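Local coordinates for bacteriohemerythrin (Methylococcus capsulatus, PDB 4XPX), which binds oxygen reversibly at a site built on two iron atoms and may store it or deliver it to oxygen-requiring enzymes, at residues 22-25 and 26-30; 45-48 and 49-53. All blocks are in the same frame, centred on the assembly; numbering follows the deposited sequence.

Contact 1 lies on helix 15-34 and contact 2 on the next helix, 40-67, so they come in series along the chain. Their centres are 10 Å apart. Each is a run of about two and a half helical turns within the hemerythrin HHE domain, and they face each other where the two helices pack. Thr23 and Ile24 rest on the ring of Tyr53, Met27 reaches Ala49, and NE2 of Gln46 probably donates a hydrogen bond to O of Met27. The side chain of Ile24 is about 6 Å from a bound iron, that of Leu50 about 11 Å. The helices pack side by side in the bundle and both supply iron ligands, His21 from the first, His57 and Glu61 from the second.

Contact 1: 22-25 and 26-30; sequences KTIF and DMVNK
Thr23 and Met27 run alongside one another from successive turns, with the methyl CG2 of Thr23 3.8 Å from SD of Met27. With OG1 of Thr23 anti to the carbonyl carbon (chi1 -66°), the methyl CG2 is left anti to the backbone N, on the side of the sulfur, while OG1 makes a weak hydrogen bond to the carbonyl oxygen of Asp19. The chain of Met27 runs out past the methyl and bends at its last torsion (chi3 82°); the unbranched thioether can bend to follow its neighbour, Ala49 of helix 40-67. Cut back to an alanine here, the side chain of Met27 would lose its sulfur, and the methyl of Thr23 would probably be left without this neighbour.

On the buried side Ile24 and Val28 cross obliquely, their CG2 methyls 4.1 Å apart; these branched residues fill the space before Leu113 of helix 103-121. Asp26 suits the solvent side: a water bridges OD1 of Asp26 and O of Lys22, 2.8 Å from each. Beneath the side chains run regular i to i+4 bonds, among them Val28 N to Ile24 O at 2.8 Å. Phe25 meets Trp5 and Phe10 edge-to-face. Ile24 also packs on His57, an iron ligand, so Ile24 probably forms part of the apolar surround of the di-iron site in the hemerythrin four-helix bundle.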
ATOM      1  N   LYS A  22       7.205   5.080  -2.681  1.00  6.97           N
ATOM      2  CA  LYS A  22       7.179   6.546  -2.470  1.00  7.35           C
ATOM      3  C   LYS A  22       5.874   7.118  -2.977  1.00  7.86           C
ATOM      4  O   LYS A  22       5.281   8.032  -2.297  1.00  7.59           O
ATOM      5  CB  LYS A  22       8.377   7.193  -3.138  1.00  8.67           C
ATOM      6  CG  LYS A  22       9.691   6.875  -2.496  1.00  9.79           C
ATOM      7  CD  LYS A  22      10.831   7.358  -3.348  1.00 12.83           C
ATOM      8  CE  LYS A  22      12.063   6.763  -2.927  1.00 13.38           C
ATOM      9  NZ  LYS A  22      13.274   7.323  -3.569  1.00 13.66           N
ATOM     10  N   THR A  23       5.346   6.640  -4.129  1.00  7.37           N
ATOM     11  CA  THR A  23       4.044   7.115  -4.572  1.00  7.13           C
ATOM     12  C   THR A  23       2.948   6.739  -3.602  1.00  6.50           C
ATOM     13  O   THR A  23       2.077   7.593  -3.284  1.00  7.26           O
ATOM     14  CB  THR A  23       3.728   6.525  -5.962  1.00  7.29           C
ATOM     15  OG1 THR A  23       4.642   7.045  -6.932  1.00  8.29           O
ATOM     16  CG2 THR A  23       2.300   6.815  -6.395  1.00  8.04           C
ATOM     17  N   ILE A  24       2.933   5.509  -3.091  1.00  6.49           N
ATOM     18  CA  ILE A  24       1.943   5.111  -2.105  1.00  6.40           C
ATOM     19  C   ILE A  24       1.974   6.069  -0.918  1.00  6.41           C
ATOM     20  O   ILE A  24       0.914   6.504  -0.432  1.00  6.94           O
ATOM     21  CB  ILE A  24       2.124   3.655  -1.712  1.00  6.45           C
ATOM     22  CG1 ILE A  24       1.771   2.717  -2.856  1.00  7.39           C
ATOM     23  CG2 ILE A  24       1.297   3.330  -0.488  1.00  7.45           C
ATOM     24  CD1 ILE A  24       2.229   1.293  -2.703  1.00  8.36           C
ATOM     25  N   PHE A  25       3.147   6.327  -0.412  1.00  6.60           N
ATOM     26  CA  PHE A  25       3.252   7.195   0.786  1.00  7.04           C
ATOM     27  C   PHE A  25       2.648   8.563   0.466  1.00  6.71           C
ATOM     28  O   PHE A  25       1.925   9.152   1.294  1.00  7.56           O
ATOM     29  CB  PHE A  25       4.687   7.377   1.257  1.00  7.58           C
ATOM     30  CG  PHE A  25       5.316   6.221   1.999  1.00  7.19           C
ATOM     31  CD1 PHE A  25       5.000   4.866   1.762  1.00  7.51           C
ATOM     32  CD2 PHE A  25       6.236   6.490   2.975  1.00  8.52           C
ATOM     33  CE1 PHE A  25       5.672   3.871   2.456  1.00  8.44           C
ATOM     34  CE2 PHE A  25       6.872   5.482   3.700  1.00  9.57           C
ATOM     35  CZ  PHE A  25       6.626   4.163   3.419  1.00  8.70           C
ATOM     36  N   ASP A  26       2.951   9.110  -0.705  1.00  7.11           N
ATOM     37  CA  ASP A  26       2.393  10.430  -1.075  1.00  8.14           C
ATOM     38  C   ASP A  26       0.888  10.360  -1.160  1.00  7.48           C
ATOM     39  O   ASP A  26       0.166  11.318  -0.740  1.00  8.48           O
ATOM     40  CB  ASP A  26       3.005  10.879  -2.385  1.00  8.30           C
ATOM     41  CG  ASP A  26       4.399  11.403  -2.300  1.00 12.52           C
ATOM     42  OD1 ASP A  26       4.920  11.700  -1.184  1.00 15.97           O
ATOM     43  OD2 ASP A  26       5.102  11.582  -3.403  1.00 15.51           O
ATOM     44  N   MET A  27       0.345   9.289  -1.728  1.00  7.32           N
ATOM     45  CA  MET A  27      -1.105   9.189  -1.895  1.00  7.65           C
ATOM     46  C   MET A  27      -1.788   8.954  -0.551  1.00  7.43           C
ATOM     47  O   MET A  27      -2.927   9.483  -0.336  1.00  7.98           O
ATOM     48  CB  MET A  27      -1.421   8.060  -2.914  1.00  7.34           C
ATOM     49  CG  MET A  27      -0.904   8.380  -4.294  1.00  7.64           C
ATOM     50  SD  MET A  27      -1.358   7.129  -5.523  1.00  8.41           S
ATOM     51  CE  MET A  27      -3.057   7.654  -5.912  1.00 10.34           C
ATOM     52  N   VAL A  28      -1.189   8.181   0.361  1.00  7.09           N
ATOM     53  CA  VAL A  28      -1.693   8.058   1.744  1.00  7.51           C
ATOM     54  C   VAL A  28      -1.686   9.425   2.396  1.00  7.15           C
ATOM     55  O   VAL A  28      -2.657   9.791   3.108  1.00  7.85           O
ATOM     56  CB  VAL A  28      -0.882   7.062   2.540  1.00  7.77           C
ATOM     57  CG1 VAL A  28      -1.244   7.099   4.010  1.00  9.05           C
ATOM     58  CG2 VAL A  28      -1.055   5.634   2.011  1.00  8.43           C
ATOM     59  N   ASN A  29      -0.618  10.176   2.236  1.00  7.57           N
ATOM     60  CA  ASN A  29      -0.544  11.481   2.893  1.00  8.02           C
ATOM     61  C   ASN A  29      -1.640  12.389   2.434  1.00  7.96           C
ATOM     62  O   ASN A  29      -2.224  13.136   3.265  1.00  8.56           O
ATOM     63  CB  ASN A  29       0.834  12.111   2.607  1.00  8.16           C
ATOM     64  CG  ASN A  29       1.922  11.459   3.439  1.00  8.81           C
ATOM     65  OD1 ASN A  29       1.641  10.741   4.387  1.00  9.55           O
ATOM     66  ND2 ASN A  29       3.187  11.697   3.096  1.00  9.98           N
ATOM     67  N   LYS A  30      -1.953  12.389   1.139  1.00  8.18           N
ATOM     68  CA  LYS A  30      -3.054  13.186   0.634  1.00  8.77           C
ATOM     69  C   LYS A  30      -4.346  12.725   1.234  1.00  8.46           C
ATOM     70  O   LYS A  30      -5.181  13.597   1.674  1.00  9.31           O
ATOM     71  CB  LYS A  30      -3.119  13.163  -0.867  1.00  9.91           C
ATOM     72  CG  LYS A  30      -2.061  13.908  -1.570  1.00 11.97           C
ATOM     73  CD  LYS A  30      -2.167  13.750  -3.056  1.00 16.11           C
ATOM     74  CE  LYS A  30      -1.100  14.498  -3.898  1.00 19.97           C
ATOM     75  NZ  LYS A  30      -0.864  15.850  -3.360  1.00 27.16           N
TER
HETATM   76  O   HOH W   1       6.887   9.794  -0.772  1.00 17.98           O

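Contact 2: 45-48 and 49-53; sequences KQLD and ALIDY
Leu47 and Ile51 stand one turn apart and run alongside each other, CD1 of Leu47 lying 3.7 Å from CD1 of Ile51. Their conformations differ in a way that brings their tips together. Leu47 has CG anti to the backbone N (chi1 175°), which lets its branched end swing toward the next turn, whereas Ile51 sets CG1 beside its own N (chi1 -72°) and extends from there, CD1 at the tip. CG1 of Ile51 passes 3.4 Å from O of Leu47. That oxygen also accepts from N of Ile51, 3.0 Å away. Both side chains are apolar and suit a buried face: Leu47 packs on Leu90 and Phe94, Ile51 on Cys87.

This i, i+4 pair lies on the face of helix 40-67 turned toward helix 73-95 in the four-helix bundle of hemerythrin, the helix that also carries the iron ligands His76 and His80. Leu50 is buried as well.

OD1 of Asp48 accepts hydrogen bonds from His95 and Gln91, so that one carboxylate oxygen is gripped twice and ties this helix to helix 73-95. Ala49, with a single methyl, suits the face where helix 15-34 comes close; its N lies 3.0 Å from O of Lys45, to which it donates. Gln46 reaches the same helix, touching Lys30. Asp52, an exposed residue, has its CB 3.5 Å from the carbonyl oxygen of Asp48, which receives the N-H of Asp52 with an N-H...O angle of 169°.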
ATOM      1  N   LYS A  45     -12.611  10.045  -3.837  1.00  9.27           N
ATOM      2  CA  LYS A  45     -11.762  10.079  -5.035  1.00  9.50           C
ATOM      3  C   LYS A  45     -10.362   9.684  -4.651  1.00  8.56           C
ATOM      4  O   LYS A  45      -9.676   8.899  -5.407  1.00  8.99           O
ATOM      5  CB  LYS A  45     -11.736  11.457  -5.688  1.00 10.79           C
ATOM      6  CG  LYS A  45     -13.015  11.875  -6.358  1.00 14.76           C
ATOM      7  CD  LYS A  45     -12.843  13.207  -7.091  1.00 19.60           C
ATOM      8  CE  LYS A  45     -14.222  13.746  -7.500  1.00 26.21           C
ATOM      9  NZ  LYS A  45     -14.967  12.922  -8.497  1.00 36.81           N
ATOM     10  N   GLN A  46      -9.817  10.182  -3.556  1.00  8.34           N
ATOM     11  CA  GLN A  46      -8.462   9.907  -3.161  1.00  8.65           C
ATOM     12  C   GLN A  46      -8.349   8.460  -2.647  1.00  8.20           C
ATOM     13  O   GLN A  46      -7.323   7.769  -2.946  1.00  8.77           O
ATOM     14  CB  GLN A  46      -7.965  10.907  -2.134  1.00  8.53           C
ATOM     15  CG  GLN A  46      -6.466  10.755  -1.826  1.00  9.97           C
ATOM     16  CD  GLN A  46      -5.594  11.039  -3.017  1.00  9.58           C
ATOM     17  OE1 GLN A  46      -5.974  11.855  -3.902  1.00 13.97           O
ATOM     18  NE2 GLN A  46      -4.398  10.461  -3.061  1.00 10.79           N
ATOM     19  N   LEU A  47      -9.375   7.969  -1.936  1.00  7.97           N
ATOM     20  CA  LEU A  47      -9.388   6.596  -1.494  1.00  8.32           C
ATOM     21  C   LEU A  47      -9.286   5.650  -2.711  1.00  7.92           C
ATOM     22  O   LEU A  47      -8.485   4.685  -2.730  1.00  8.18           O
ATOM     23  CB  LEU A  47     -10.709   6.322  -0.756  1.00  8.81           C
ATOM     24  CG  LEU A  47     -10.950   4.888  -0.316  1.00  9.98           C
ATOM     25  CD1 LEU A  47     -10.008   4.486   0.767  1.00 13.15           C
ATOM     26  CD2 LEU A  47     -12.434   4.677   0.053  1.00 11.85           C
ATOM     27  N   ASP A  48     -10.142   5.902  -3.680  1.00  8.27           N
ATOM     28  CA  ASP A  48     -10.161   5.010  -4.850  1.00  8.74           C
ATOM     29  C   ASP A  48      -8.838   5.066  -5.614  1.00  7.61           C
ATOM     30  O   ASP A  48      -8.342   4.034  -6.054  1.00  8.12           O
ATOM     31  CB  ASP A  48     -11.315   5.344  -5.749  1.00  9.23           C
ATOM     32  CG  ASP A  48     -12.688   5.001  -5.167  1.00 10.73           C
ATOM     33  OD1 ASP A  48     -12.809   4.283  -4.191  1.00 12.31           O
ATOM     34  OD2 ASP A  48     -13.720   5.528  -5.757  1.00 13.81           O
ATOM     35  N   ALA A  49      -8.274   6.233  -5.774  1.00  8.25           N
ATOM     36  CA  ALA A  49      -6.984   6.367  -6.469  1.00  8.21           C
ATOM     37  C   ALA A  49      -5.891   5.601  -5.747  1.00  7.30           C
ATOM     38  O   ALA A  49      -5.069   4.918  -6.359  1.00  7.84           O
ATOM     39  CB  ALA A  49      -6.619   7.852  -6.637  1.00  9.37           C
ATOM     40  N   LEU A  50      -5.838   5.756  -4.425  1.00  7.79           N
ATOM     41  CA  LEU A  50      -4.832   5.072  -3.610  1.00  7.64           C
ATOM     42  C   LEU A  50      -4.981   3.554  -3.763  1.00  7.23           C
ATOM     43  O   LEU A  50      -3.976   2.837  -3.981  1.00  7.65           O
ATOM     44  CB  LEU A  50      -5.010   5.453  -2.146  1.00  7.77           C
ATOM     45  CG  LEU A  50      -4.176   4.598  -1.165  1.00  7.58           C
ATOM     46  CD1 LEU A  50      -2.708   4.771  -1.331  1.00  8.34           C
ATOM     47  CD2 LEU A  50      -4.617   4.972   0.276  1.00  9.71           C
ATOM     48  N   ILE A  51      -6.189   3.035  -3.600  1.00  7.60           N
ATOM     49  CA  ILE A  51      -6.362   1.587  -3.616  1.00  7.68           C
ATOM     50  C   ILE A  51      -6.024   1.053  -4.985  1.00  8.00           C
ATOM     51  O   ILE A  51      -5.391  -0.013  -5.126  1.00  7.95           O
ATOM     52  CB  ILE A  51      -7.783   1.222  -3.166  1.00  7.95           C
ATOM     53  CG1 ILE A  51      -7.915   1.481  -1.653  1.00  9.16           C
ATOM     54  CG2 ILE A  51      -8.091  -0.226  -3.498  1.00  9.92           C
ATOM     55  CD1 ILE A  51      -9.262   1.417  -1.095  1.00 10.45           C
ATOM     56  N   ASP A  52      -6.433   1.725  -6.083  1.00  7.98           N
ATOM     57  CA  ASP A  52      -6.060   1.265  -7.401  1.00  8.26           C
ATOM     58  C   ASP A  52      -4.559   1.149  -7.550  1.00  7.73           C
ATOM     59  O   ASP A  52      -4.028   0.160  -8.110  1.00  8.41           O
ATOM     60  CB  ASP A  52      -6.643   2.217  -8.469  1.00  9.20           C
ATOM     61  CG  ASP A  52      -6.562   1.653  -9.834  1.00 11.25           C
ATOM     62  OD1 ASP A  52      -7.345   0.716 -10.109  1.00 14.75           O
ATOM     63  OD2 ASP A  52      -5.662   2.026 -10.652  1.00 15.88           O
ATOM     64  N   TYR A  53      -3.844   2.154  -7.048  1.00  7.32           N
ATOM     65  CA  TYR A  53      -2.395   2.163  -7.173  1.00  7.60           C
ATOM     66  C   TYR A  53      -1.774   1.066  -6.350  1.00  6.82           C
ATOM     67  O   TYR A  53      -0.810   0.380  -6.822  1.00  7.62           O
ATOM     68  CB  TYR A  53      -1.838   3.557  -6.794  1.00  7.34           C
ATOM     69  CG  TYR A  53      -0.409   3.638  -7.170  1.00  7.23           C
ATOM     70  CD1 TYR A  53      -0.047   3.971  -8.434  1.00  8.84           C
ATOM     71  CD2 TYR A  53       0.602   3.361  -6.265  1.00  8.12           C
ATOM     72  CE1 TYR A  53       1.295   4.005  -8.840  1.00  9.95           C
ATOM     73  CE2 TYR A  53       1.931   3.377  -6.637  1.00  8.35           C
ATOM     74  CZ  TYR A  53       2.280   3.704  -7.875  1.00  8.20           C
ATOM     75  OH  TYR A  53       3.602   3.727  -8.219  1.00  9.92           O
TER